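Local coordinates for AxyAgu115A (Amphibacillus xylanus NBRC 15112, PDB 6NPS), which probably hydrolyses alpha-linked glucuronic acid side groups of arabinoglucuronoxylan, as a family GH115 alpha-glucuronidase, at residues A712-S717 with E740-F745; D269-I274 with K282-G287; F817-G822 with S828-F833; G68-S73 with I85-I90. The protein carries 3 engineered substitutions. All coordinates share one frame; numbering follows the deposited sequence.

How the interactions relate
Along the chain the contacts come in the order interaction 4, interaction 2, interaction 1, interaction 3, each closing before the next opens. Interaction 4 lies at the end of strand 64-69, an outer strand of a four-stranded mixed sheet. Interaction 2 lies within the GH115 family region, whose core is an eight-stranded parallel sheet. Interaction 1 joins two separate sheets, and interaction 3 is a hairpin in the C-terminal domain. None touches another. Centres of interactions 1 and 4 are about 81 Å apart, on opposite sides of the chain's centre. The centre of interaction 3 is about 17 Å from the chain's centre and about 44 Å from the centres of interactions 1 and 4. The four contacts therefore sample separate parts of a large multidomain enzyme.

Interaction 1 (A712-S717 with E740-F745); sequences AEYHIS and ETIHVF
The hydroxyl of Y714 rests on the aliphatic part of E740, with Y714 OH 3.3 Å from E740 CG. The two side chains cross at about a right angle. The hydroxyl oxygen meets the CB and CG methylenes of E740, and no hydrogen bond joins the segments. E740 CG lies anti to the backbone N (chi1 175°), which brings this methylene to the tyrosine hydroxyl; the bend at chi2 (80°) turns the carboxylate. That carboxylate has its own partner, a salt bridge from OE1 to K737. Next along the strands, I716 and I742 meet tip to tip, with I716 CD1 3.9 Å from I742 CD1. The same methyl, I742 CD1, approaches the tyrosine ring obliquely, 4.3 Å from Y714 CE1. The three hydrophobic side chains thus share one buried patch. A second shell encloses it: I704 touches Y714, F702 touches I742, C725 touches both isoleucines, and I759 touches I716. The strand axes stay 10.9 Å apart and run nearly parallel, at 8°. This spacing suits side-chain packing between layers. Strand 712-718 pairs with 729-732 and 754-763, whereas 739-746 pairs with 700-706 and 723-725. Two sheets facing each other across a hydrophobic interior are typical of a beta sandwich.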
loop_
_atom_site.group_PDB
_atom_site.type_symbol
_atom_site.label_atom_id
_atom_site.label_comp_id
_atom_site.label_asym_id
_atom_site.label_seq_id
_atom_site.Cartn_x
_atom_site.Cartn_y
_atom_site.Cartn_z
ATOM N N ALA A 712 2.114 -11.140 -28.193
ATOM C CA ALA A 712 0.681 -10.890 -28.082
ATOM C C ALA A 712 0.286 -9.919 -29.183
ATOM O O ALA A 712 0.771 -8.789 -29.188
ATOM C CB ALA A 712 0.349 -10.285 -26.715
ATOM N N GLU A 713 -0.568 -10.351 -30.103
ATOM C CA GLU A 713 -1.024 -9.492 -31.196
ATOM C C GLU A 713 -2.300 -8.751 -30.823
ATOM O O GLU A 713 -3.180 -9.299 -30.156
ATOM C CB GLU A 713 -1.293 -10.319 -32.463
ATOM C CG GLU A 713 -0.083 -11.031 -33.025
ATOM C CD GLU A 713 -0.355 -11.652 -34.398
ATOM O OE1 GLU A 713 -0.989 -10.980 -35.246
ATOM O OE2 GLU A 713 0.063 -12.813 -34.624
ATOM N N TYR A 714 -2.409 -7.502 -31.261
ATOM C CA TYR A 714 -3.642 -6.753 -31.096
ATOM C C TYR A 714 -4.178 -6.340 -32.471
ATOM O O TYR A 714 -3.418 -6.247 -33.442
ATOM C CB TYR A 714 -3.415 -5.502 -30.185
ATOM C CG TYR A 714 -2.282 -4.595 -30.606
ATOM C CD1 TYR A 714 -2.495 -3.565 -31.513
ATOM C CD2 TYR A 714 -0.990 -4.776 -30.105
ATOM C CE1 TYR A 714 -1.459 -2.719 -31.909
ATOM C CE2 TYR A 714 0.050 -3.939 -30.487
ATOM C CZ TYR A 714 -0.193 -2.918 -31.395
ATOM O OH TYR A 714 0.827 -2.097 -31.792
ATOM N N HIS A 715 -5.486 -6.086 -32.549
ATOM C CA HIS A 715 -6.132 -5.591 -33.771
ATOM C C HIS A 715 -7.111 -4.482 -33.395
ATOM O O HIS A 715 -7.972 -4.660 -32.521
ATOM C CB HIS A 715 -6.854 -6.731 -34.523
ATOM C CG HIS A 715 -6.069 -8.014 -34.560
ATOM N ND1 HIS A 715 -4.985 -8.207 -35.397
ATOM C CD2 HIS A 715 -6.185 -9.152 -33.829
ATOM C CE1 HIS A 715 -4.481 -9.413 -35.193
ATOM N NE2 HIS A 715 -5.190 -10.007 -34.246
ATOM N N ILE A 716 -6.975 -3.331 -34.033
ATOM C CA ILE A 716 -7.743 -2.139 -33.705
ATOM C C ILE A 716 -8.640 -1.756 -34.881
ATOM O O ILE A 716 -8.174 -1.661 -36.021
ATOM C CB ILE A 716 -6.788 -0.989 -33.340
ATOM C CG1 ILE A 716 -5.978 -1.386 -32.107
ATOM C CG2 ILE A 716 -7.554 0.296 -33.088
ATOM C CD1 ILE A 716 -4.598 -0.734 -32.038
ATOM N N SER A 717 -9.917 -1.510 -34.612
ATOM C CA SER A 717 -10.792 -0.986 -35.649
ATOM C C SER A 717 -11.768 -0.004 -35.029
ATOM O O SER A 717 -11.975 0.010 -33.805
ATOM C CB SER A 717 -11.557 -2.106 -36.371
ATOM O OG SER A 717 -12.404 -2.761 -35.449
ATOM N N GLU A 740 2.752 -0.028 -26.581
ATOM C CA GLU A 740 2.540 0.776 -27.778
ATOM C C GLU A 740 1.500 1.847 -27.467
ATOM O O GLU A 740 0.473 1.562 -26.842
ATOM C CB GLU A 740 2.087 -0.118 -28.933
ATOM C CG GLU A 740 1.726 0.628 -30.214
ATOM C CD GLU A 740 2.941 1.032 -31.038
ATOM O OE1 GLU A 740 4.073 0.769 -30.588
ATOM O OE2 GLU A 740 2.761 1.611 -32.136
ATOM N N THR A 741 1.768 3.088 -27.858
ATOM C CA THR A 741 0.808 4.171 -27.692
ATOM C C THR A 741 0.043 4.374 -28.995
ATOM O O THR A 741 0.655 4.550 -30.052
ATOM C CB THR A 741 1.525 5.451 -27.280
ATOM O OG1 THR A 741 2.092 5.277 -25.976
ATOM C CG2 THR A 741 0.556 6.640 -27.281
ATOM N N ILE A 742 -1.284 4.307 -28.937
ATOM C CA ILE A 742 -2.116 4.450 -30.128
ATOM C C ILE A 742 -2.706 5.850 -30.098
ATOM O O ILE A 742 -3.334 6.244 -29.103
ATOM C CB ILE A 742 -3.226 3.381 -30.185
ATOM C CG1 ILE A 742 -2.667 1.957 -29.925
ATOM C CG2 ILE A 742 -4.041 3.492 -31.523
ATOM C CD1 ILE A 742 -1.627 1.460 -30.909
ATOM N N HIS A 743 -2.482 6.620 -31.164
ATOM C CA HIS A 743 -3.096 7.934 -31.271
ATOM C C HIS A 743 -4.455 7.834 -31.937
ATOM O O HIS A 743 -4.645 7.089 -32.906
ATOM C CB HIS A 743 -2.174 8.889 -32.029
ATOM C CG HIS A 743 -0.797 8.887 -31.463
ATOM N ND1 HIS A 743 -0.463 9.599 -30.331
ATOM C CD2 HIS A 743 0.300 8.170 -31.798
ATOM C CE1 HIS A 743 0.796 9.357 -30.022
ATOM N NE2 HIS A 743 1.285 8.503 -30.904
ATOM N N VAL A 744 -5.399 8.612 -31.423
ATOM C CA VAL A 744 -6.770 8.622 -31.913
ATOM C C VAL A 744 -7.014 9.950 -32.625
ATOM O O VAL A 744 -6.628 11.004 -32.113
ATOM C CB VAL A 744 -7.776 8.441 -30.763
ATOM C CG1 VAL A 744 -9.183 8.371 -31.315
ATOM C CG2 VAL A 744 -7.474 7.148 -29.990
ATOM N N PHE A 745 -7.701 9.902 -33.766
ATOM C CA PHE A 745 -7.944 11.077 -34.617
ATOM C C PHE A 745 -9.432 11.206 -34.893
ATOM O O PHE A 745 -10.081 10.228 -35.284
ATOM C CB PHE A 745 -7.197 10.998 -35.958
ATOM C CG PHE A 745 -5.749 10.664 -35.812
ATOM C CD1 PHE A 745 -4.881 11.562 -35.208
ATOM C CD2 PHE A 745 -5.252 9.438 -36.249
ATOM C CE1 PHE A 745 -3.539 11.260 -35.052
ATOM C CE2 PHE A 745 -3.898 9.133 -36.094
ATOM C CZ PHE A 745 -3.050 10.044 -35.486
#

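Interaction 2 (D269-I274 with K282-G287); sequences DAWNFI and KFWEDG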
loop_
_atom_site.group_PDB
_atom_site.type_symbol
_atom_site.label_atom_id
_atom_site.label_comp_id
_atom_site.label_asym_id
_atom_site.label_seq_id
_atom_site.Cartn_x
_atom_site.Cartn_y
_atom_site.Cartn_z
ATOM N N ASP A 269 22.081 27.342 38.133
ATOM C CA ASP A 269 22.040 26.126 37.308
ATOM C C ASP A 269 20.600 25.809 36.894
ATOM O O ASP A 269 20.084 24.709 37.098
ATOM C CB ASP A 269 22.662 24.927 38.028
ATOM C CG ASP A 269 23.244 23.913 37.052
ATOM O OD1 ASP A 269 24.099 23.098 37.463
ATOM O OD2 ASP A 269 22.848 23.939 35.870
ATOM N N ALA A 270 19.942 26.794 36.299
ATOM C CA ALA A 270 18.551 26.674 35.900
ATOM C C ALA A 270 18.224 27.816 34.953
ATOM O O ALA A 270 18.344 28.988 35.329
ATOM C CB ALA A 270 17.630 26.705 37.125
ATOM N N TRP A 271 17.849 27.492 33.711
ATOM C CA TRP A 271 17.399 28.506 32.750
ATOM C C TRP A 271 15.947 28.816 33.101
ATOM O O TRP A 271 15.000 28.315 32.492
ATOM C CB TRP A 271 17.563 28.006 31.323
ATOM C CG TRP A 271 17.385 29.077 30.297
ATOM C CD1 TRP A 271 16.374 29.175 29.384
ATOM C CD2 TRP A 271 18.241 30.206 30.077
ATOM N NE1 TRP A 271 16.548 30.296 28.603
ATOM C CE2 TRP A 271 17.685 30.949 29.007
ATOM C CE3 TRP A 271 19.425 30.659 30.672
ATOM C CZ2 TRP A 271 18.267 32.122 28.532
ATOM C CZ3 TRP A 271 20.005 31.828 30.199
ATOM C CH2 TRP A 271 19.423 32.548 29.135
ATOM N N ASN A 272 15.784 29.630 34.144
ATOM C CA ASN A 272 14.500 29.772 34.825
ATOM C C ASN A 272 14.547 31.060 35.642
ATOM O O ASN A 272 15.213 31.116 36.682
ATOM C CB ASN A 272 14.232 28.560 35.716
ATOM C CG ASN A 272 12.801 28.505 36.212
ATOM O OD1 ASN A 272 12.292 29.475 36.780
ATOM N ND2 ASN A 272 12.141 27.364 36.002
ATOM N N PHE A 273 13.857 32.094 35.162
ATOM C CA PHE A 273 13.864 33.385 35.838
ATOM C C PHE A 273 13.078 33.359 37.137
ATOM O O PHE A 273 13.244 34.260 37.967
ATOM C CB PHE A 273 13.299 34.461 34.911
ATOM C CG PHE A 273 13.604 35.860 35.354
ATOM C CD1 PHE A 273 14.884 36.382 35.221
ATOM C CD2 PHE A 273 12.615 36.658 35.894
ATOM C CE1 PHE A 273 15.167 37.673 35.613
ATOM C CE2 PHE A 273 12.895 37.947 36.295
ATOM C CZ PHE A 273 14.182 38.453 36.153
ATOM N N ILE A 274 12.219 32.358 37.326
ATOM C CA ILE A 274 11.466 32.242 38.573
ATOM C C ILE A 274 12.336 31.646 39.674
ATOM O O ILE A 274 12.465 32.220 40.764
ATOM C CB ILE A 274 10.193 31.404 38.349
ATOM C CG1 ILE A 274 9.288 32.068 37.301
ATOM C CG2 ILE A 274 9.434 31.173 39.659
ATOM C CD1 ILE A 274 8.566 31.069 36.410
ATOM N N LYS A 282 22.471 38.153 36.761
ATOM C CA LYS A 282 23.907 38.406 36.682
ATOM C C LYS A 282 24.484 37.846 35.392
ATOM O O LYS A 282 25.430 38.413 34.832
ATOM C CB LYS A 282 24.629 37.819 37.931
ATOM C CG LYS A 282 26.128 38.159 37.992
ATOM C CD LYS A 282 26.415 39.476 38.734
ATOM C CE LYS A 282 27.889 39.603 39.128
ATOM N NZ LYS A 282 28.092 39.656 40.607
ATOM N N PHE A 283 23.878 36.785 34.858
ATOM C CA PHE A 283 24.274 36.289 33.550
ATOM C C PHE A 283 24.063 37.352 32.471
ATOM O O PHE A 283 24.979 37.643 31.689
ATOM C CB PHE A 283 23.501 34.996 33.261
ATOM C CG PHE A 283 23.852 34.339 31.952
ATOM C CD1 PHE A 283 25.128 33.827 31.726
ATOM C CD2 PHE A 283 22.880 34.184 30.973
ATOM C CE1 PHE A 283 25.428 33.196 30.478
ATOM C CE2 PHE A 283 23.164 33.573 29.731
ATOM C CZ PHE A 283 24.445 33.059 29.494
ATOM N N TRP A 284 22.871 37.974 32.440
ATOM C CA TRP A 284 22.563 39.023 31.466
ATOM C C TRP A 284 23.411 40.269 31.703
ATOM O O TRP A 284 23.856 40.917 30.746
ATOM C CB TRP A 284 21.068 39.357 31.527
ATOM C CG TRP A 284 20.195 38.249 30.974
ATOM C CD1 TRP A 284 20.556 37.321 30.039
ATOM C CD2 TRP A 284 18.827 37.977 31.302
ATOM N NE1 TRP A 284 19.490 36.481 29.769
ATOM C CE2 TRP A 284 18.421 36.875 30.533
ATOM C CE3 TRP A 284 17.901 38.582 32.147
ATOM C CZ2 TRP A 284 17.135 36.337 30.610
ATOM C CZ3 TRP A 284 16.606 38.043 32.214
ATOM C CH2 TRP A 284 16.247 36.933 31.459
ATOM N N GLU A 285 23.637 40.616 32.967
ATOM C CA GLU A 285 24.517 41.736 33.306
ATOM C C GLU A 285 25.949 41.525 32.796
ATOM O O GLU A 285 26.550 42.432 32.207
ATOM C CB GLU A 285 24.540 41.937 34.830
ATOM C CG GLU A 285 25.456 43.057 35.238
ATOM C CD GLU A 285 25.724 43.092 36.756
ATOM O OE1 GLU A 285 25.054 42.351 37.508
ATOM O OE2 GLU A 285 26.615 43.859 37.178
ATOM N N ASP A 286 26.538 40.347 33.050
ATOM C CA ASP A 286 27.894 40.107 32.560
ATOM C C ASP A 286 27.941 40.049 31.036
ATOM O O ASP A 286 28.936 40.469 30.427
ATOM C CB ASP A 286 28.445 38.835 33.199
ATOM C CG ASP A 286 28.885 39.079 34.674
ATOM O OD1 ASP A 286 28.640 40.211 35.152
ATOM O OD2 ASP A 286 29.466 38.183 35.336
ATOM N N GLY A 287 26.867 39.581 30.400
ATOM C CA GLY A 287 26.807 39.631 28.943
ATOM C C GLY A 287 26.788 41.056 28.406
ATOM O O GLY A 287 27.464 41.377 27.412
#
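W271 and W284 have the most surface buried here, and F273 comes next. F283 CE2 comes to the edge of the W271 six-membered ring, 3.6 Å from W271 CZ3. The two ring planes are at 86°, but the offset is oblique. W271 CG is anti to the backbone N (chi1 -168°), which sends the indole out to the helix. On its other ring corner, W271 CH2 lies 4.0 Å from W284 NE1, and the two tryptophan side chains cross at about a right angle. W284 also meets F273 at its far end, where W284 CZ3 is 3.7 Å from F273 CE1. These planes are near parallel, at 19°, but slid apart, and the rings barely overlap. The W271 indole is fixed further by a hydrogen bond from NE1 to the backbone O of R303. With W271 cut back to an alanine, F283 and W284 would probably lose their neighbour and the R303 carbonyl this donor. Y257 of helix 256-260 adds an edge-to-face contact with F283 and also meets W271. The loop 269-274 thus folds back on helix 277-291, which follows it. Helix 317-338 lies alongside, with T330 against F273 and Q331 against W284.

Interaction 3 (F817-G822 with S828-F833); sequences FEVLDG and SAIKAF
K831 O is gripped from the facing strand by the N-H of E818, at 2.9 Å from E818 N and nearly straight at 170°. The CA-H of F817 makes a weaker contact with the same oxygen. In return K831 N donates to E818 O, 3.1 Å away and in the carbonyl plane. The next rung is L820 N to A829 O, 2.9 Å; its return bond, A829 N to L820 O, is weak. On one face of the sheet F817, V819, I830 and A832 gather. I830 CG1 sits between the backbone N and the carbonyl carbon (chi1 63°), and this carries I830 CD1 to 3.8 Å from F817 CD1. I830 CG2 meets V819 CG2 at 4.2 Å, and A832 CB lies over one face of the F817 ring. Trimming I830 to an alanine is likely to open a gap between V819 and F817, leaving the F817 ring less closely held on that side. On the other face F833 crosses E818 at about a right angle, with F833 CD2 3.5 Å from E818 CG. L820 CD2 touches F833 CZ. The E818 carboxylate is paired with R816, and the extended K831 reaches E433 of helix 428-440. W432 of that helix covers L820 and F833. The two strands form an antiparallel beta hairpin in the GH115 C-terminal domain, docked on helix 428-440 of the GH115 family region.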
loop_
_atom_site.group_PDB
_atom_site.type_symbol
_atom_site.label_atom_id
_atom_site.label_comp_id
_atom_site.label_asym_id
_atom_site.label_seq_id
_atom_site.Cartn_x
_atom_site.Cartn_y
_atom_site.Cartn_z
ATOM N N PHE A 817 -7.967 43.684 -8.537
ATOM C CA PHE A 817 -7.220 42.443 -8.655
ATOM C C PHE A 817 -6.093 42.571 -9.670
ATOM O O PHE A 817 -6.258 43.145 -10.740
ATOM C CB PHE A 817 -8.142 41.290 -9.046
ATOM C CG PHE A 817 -8.885 40.701 -7.879
ATOM C CD1 PHE A 817 -8.297 39.761 -7.085
ATOM C CD2 PHE A 817 -10.190 41.137 -7.588
ATOM C CE1 PHE A 817 -8.967 39.226 -5.969
ATOM C CE2 PHE A 817 -10.868 40.609 -6.540
ATOM C CZ PHE A 817 -10.261 39.644 -5.713
ATOM N N GLU A 818 -4.938 42.045 -9.318
ATOM C CA GLU A 818 -3.793 41.990 -10.211
ATOM C C GLU A 818 -3.409 40.538 -10.460
ATOM O O GLU A 818 -3.491 39.705 -9.540
ATOM C CB GLU A 818 -2.589 42.719 -9.598
ATOM C CG GLU A 818 -2.775 44.206 -9.414
ATOM C CD GLU A 818 -2.340 45.002 -10.632
ATOM O OE1 GLU A 818 -2.003 44.380 -11.665
ATOM O OE2 GLU A 818 -2.351 46.250 -10.560
ATOM N N VAL A 819 -2.913 40.240 -11.660
ATOM C CA VAL A 819 -2.386 38.905 -11.949
ATOM C C VAL A 819 -0.918 38.896 -11.565
ATOM O O VAL A 819 -0.146 39.735 -12.045
ATOM C CB VAL A 819 -2.549 38.526 -13.429
ATOM C CG1 VAL A 819 -1.945 37.099 -13.704
ATOM C CG2 VAL A 819 -4.040 38.607 -13.872
ATOM N N LEU A 820 -0.540 37.953 -10.696
ATOM C CA LEU A 820 0.848 37.703 -10.329
ATOM C C LEU A 820 1.363 36.607 -11.260
ATOM O O LEU A 820 1.037 35.435 -11.077
ATOM C CB LEU A 820 0.948 37.289 -8.863
ATOM C CG LEU A 820 0.492 38.345 -7.841
ATOM C CD1 LEU A 820 0.503 37.806 -6.373
ATOM C CD2 LEU A 820 1.416 39.515 -7.934
ATOM N N ASP A 821 2.162 36.996 -12.257
ATOM C CA ASP A 821 2.670 36.049 -13.246
ATOM C C ASP A 821 3.501 34.974 -12.572
ATOM O O ASP A 821 4.300 35.263 -11.680
ATOM C CB ASP A 821 3.537 36.759 -14.287
ATOM C CG ASP A 821 2.791 37.867 -15.034
ATOM O OD1 ASP A 821 1.539 37.837 -15.074
ATOM O OD2 ASP A 821 3.474 38.762 -15.591
ATOM N N GLY A 822 3.287 33.721 -12.984
ATOM C CA GLY A 822 4.100 32.611 -12.492
ATOM C C GLY A 822 3.904 32.259 -11.037
ATOM O O GLY A 822 4.608 31.387 -10.528
ATOM N N SER A 828 -0.733 30.900 -12.395
ATOM C CA SER A 828 -0.539 32.216 -11.784
ATOM C C SER A 828 -1.586 32.357 -10.695
ATOM O O SER A 828 -2.281 31.392 -10.348
ATOM C CB SER A 828 -0.637 33.349 -12.821
ATOM O OG SER A 828 -1.964 33.452 -13.328
ATOM N N ALA A 829 -1.722 33.567 -10.167
ATOM C CA ALA A 829 -2.683 33.782 -9.107
ATOM C C ALA A 829 -3.175 35.205 -9.245
ATOM O O ALA A 829 -2.536 36.030 -9.893
ATOM C CB ALA A 829 -2.059 33.575 -7.697
ATOM N N ILE A 830 -4.297 35.496 -8.613
ATOM C CA ILE A 830 -4.786 36.870 -8.586
ATOM C C ILE A 830 -4.860 37.290 -7.129
ATOM O O ILE A 830 -5.106 36.467 -6.245
ATOM C CB ILE A 830 -6.150 37.041 -9.290
ATOM C CG1 ILE A 830 -7.244 36.222 -8.583
ATOM C CG2 ILE A 830 -6.068 36.664 -10.784
ATOM C CD1 ILE A 830 -8.634 36.532 -9.122
ATOM N N LYS A 831 -4.607 38.568 -6.881
ATOM C CA LYS A 831 -4.573 39.107 -5.529
ATOM C C LYS A 831 -4.998 40.569 -5.605
ATOM O O LYS A 831 -4.664 41.259 -6.565
ATOM C CB LYS A 831 -3.170 38.947 -4.913
ATOM C CG LYS A 831 -3.083 39.477 -3.495
ATOM C CD LYS A 831 -1.663 39.381 -2.940
ATOM C CE LYS A 831 -1.618 39.922 -1.531
ATOM N NZ LYS A 831 -0.261 39.855 -0.922
ATOM N N ALA A 832 -5.738 41.034 -4.608
ATOM C CA ALA A 832 -6.181 42.422 -4.614
ATOM C C ALA A 832 -5.077 43.360 -4.142
ATOM O O ALA A 832 -4.369 43.068 -3.181
ATOM C CB ALA A 832 -7.417 42.609 -3.735
ATOM N N PHE A 833 -4.940 44.503 -4.818
ATOM C CA PHE A 833 -4.025 45.565 -4.383
ATOM C C PHE A 833 -4.799 46.872 -4.268
ATOM O O PHE A 833 -5.634 47.167 -5.136
ATOM C CB PHE A 833 -2.860 45.768 -5.376
ATOM C CG PHE A 833 -1.866 44.659 -5.370
ATOM C CD1 PHE A 833 -0.653 44.785 -4.687
ATOM C CD2 PHE A 833 -2.133 43.472 -6.045
ATOM C CE1 PHE A 833 0.264 43.729 -4.667
ATOM C CE2 PHE A 833 -1.225 42.431 -6.032
ATOM C CZ PHE A 833 -0.031 42.551 -5.349
#

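Interaction 4 (G68-S73 with I85-I90); sequences GTVGHS and IDLTEI
V70 meets L87 and I90 from the second corner of a type II beta turn, T69 to H72, which follows strand 64-69. The tight part of the contact rests on one methyl. V70 CG2 lies 3.8 Å from I90 CD1 and 4.0 Å from L87 CD2. V70 and L87 reach toward each other tip to tip, while I90 comes in across. The valine CG2 is anti to its carbonyl carbon, with CG1 anti to the backbone N (chi1 177°), and this turns CG2 to the pair. L87 and I90 are buried; I90 also packs on L98, V96 and V162. The turn is closed by H72 N to T69 O, 2.8 Å. Just beyond it, buried S73 is the N-cap of helix 74-81, its OG accepting from L76 N. The segments share no hydrogen bond, and their contact is purely apolar and small. The solvent side lies at G71 and T88, both exposed. G71 is the turn's third corner, where a side chain would jam against the V70 carbonyl O. T88 belongs to the short 3-10 segment 87-89. There D86 forms an Asx turn, and its OD1 is gripped twice from one face of the carboxylate. T88 N approaches from above the plane, at 3.2 Å from D86 OD1. T88 OG1 donates to D86 OD1 on its syn side, 2.6 Å away and 26° out of the carboxylate plane.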
loop_
_atom_site.group_PDB
_atom_site.type_symbol
_atom_site.label_atom_id
_atom_site.label_comp_id
_atom_site.label_asym_id
_atom_site.label_seq_id
_atom_site.Cartn_x
_atom_site.Cartn_y
_atom_site.Cartn_z
ATOM N N GLY A 68 36.399 58.248 1.449
ATOM C CA GLY A 68 36.411 58.687 2.829
ATOM C C GLY A 68 35.015 58.716 3.399
ATOM O O GLY A 68 34.016 58.589 2.677
ATOM N N THR A 69 34.974 58.868 4.726
ATOM C CA THR A 69 33.758 59.033 5.512
ATOM C C THR A 69 33.709 60.469 5.996
ATOM O O THR A 69 34.707 60.982 6.532
ATOM C CB THR A 69 33.738 58.082 6.720
ATOM O OG1 THR A 69 33.971 56.738 6.285
ATOM C CG2 THR A 69 32.388 58.142 7.449
ATOM N N VAL A 70 32.573 61.137 5.782
ATOM C CA VAL A 70 32.453 62.521 6.235
ATOM C C VAL A 70 32.792 62.595 7.722
ATOM O O VAL A 70 32.440 61.699 8.498
ATOM C CB VAL A 70 31.032 63.061 5.977
ATOM C CG1 VAL A 70 30.915 64.493 6.531
ATOM C CG2 VAL A 70 30.672 63.060 4.505
ATOM N N GLY A 71 33.506 63.654 8.121
ATOM C CA GLY A 71 33.930 63.753 9.493
ATOM C C GLY A 71 35.134 62.910 9.849
ATOM O O GLY A 71 35.606 62.981 10.983
ATOM N N HIS A 72 35.658 62.127 8.918
ATOM C CA HIS A 72 36.851 61.325 9.147
ATOM C C HIS A 72 37.807 61.464 7.975
ATOM O O HIS A 72 38.539 60.521 7.640
ATOM C CB HIS A 72 36.505 59.847 9.342
ATOM C CG HIS A 72 35.666 59.563 10.544
ATOM N ND1 HIS A 72 36.152 59.652 11.831
ATOM C CD2 HIS A 72 34.377 59.167 10.654
ATOM C CE1 HIS A 72 35.192 59.336 12.681
ATOM N NE2 HIS A 72 34.110 59.023 11.990
ATOM N N SER A 73 37.764 62.587 7.287
ATOM C CA SER A 73 38.560 62.742 6.075
ATOM C C SER A 73 38.842 64.209 5.903
ATOM O O SER A 73 37.943 64.983 5.536
ATOM C CB SER A 73 37.855 62.185 4.840
ATOM O OG SER A 73 38.435 62.766 3.681
ATOM N N ILE A 85 32.865 69.167 -4.428
ATOM C CA ILE A 85 31.778 68.296 -4.012
ATOM C C ILE A 85 30.893 69.107 -3.066
ATOM O O ILE A 85 31.275 70.175 -2.575
ATOM C CB ILE A 85 32.274 67.010 -3.319
ATOM C CG1 ILE A 85 33.118 67.353 -2.084
ATOM C CG2 ILE A 85 33.073 66.110 -4.298
ATOM C CD1 ILE A 85 33.580 66.103 -1.286
ATOM N N ASP A 86 29.689 68.592 -2.821
ATOM C CA ASP A 86 28.699 69.252 -1.966
ATOM C C ASP A 86 28.271 68.243 -0.899
ATOM O O ASP A 86 27.302 67.504 -1.064
ATOM C CB ASP A 86 27.516 69.768 -2.786
ATOM C CG ASP A 86 26.444 70.410 -1.924
ATOM O OD1 ASP A 86 26.661 70.549 -0.702
ATOM O OD2 ASP A 86 25.382 70.783 -2.465
ATOM N N LEU A 87 28.994 68.238 0.215
ATOM C CA LEU A 87 28.732 67.271 1.272
ATOM C C LEU A 87 27.404 67.505 1.982
ATOM O O LEU A 87 26.947 66.604 2.698
ATOM C CB LEU A 87 29.871 67.301 2.290
ATOM C CG LEU A 87 31.196 66.707 1.813
ATOM C CD1 LEU A 87 32.236 66.708 2.967
ATOM C CD2 LEU A 87 30.989 65.302 1.199
ATOM N N THR A 88 26.763 68.664 1.820
ATOM C CA THR A 88 25.445 68.794 2.438
ATOM C C THR A 88 24.432 67.843 1.812
ATOM O O THR A 88 23.396 67.574 2.419
ATOM C CB THR A 88 24.920 70.217 2.335
ATOM O OG1 THR A 88 24.631 70.500 0.962
ATOM C CG2 THR A 88 25.961 71.211 2.873
ATOM N N GLU A 89 24.715 67.310 0.629
ATOM C CA GLU A 89 23.802 66.348 0.023
ATOM C C GLU A 89 23.709 65.042 0.814
ATOM O O GLU A 89 22.721 64.310 0.679
ATOM C CB GLU A 89 24.247 66.041 -1.400
ATOM C CG GLU A 89 23.529 66.817 -2.454
ATOM C CD GLU A 89 24.048 66.487 -3.836
ATOM O OE1 GLU A 89 25.177 66.915 -4.164
ATOM O OE2 GLU A 89 23.332 65.790 -4.585
ATOM N N ILE A 90 24.735 64.682 1.579
ATOM C CA ILE A 90 24.754 63.387 2.254
ATOM C C ILE A 90 24.942 63.492 3.757
ATOM O O ILE A 90 24.705 62.493 4.456
ATOM C CB ILE A 90 25.837 62.454 1.672
ATOM C CG1 ILE A 90 27.233 62.948 2.087
ATOM C CG2 ILE A 90 25.681 62.291 0.125
ATOM C CD1 ILE A 90 28.369 62.019 1.616
#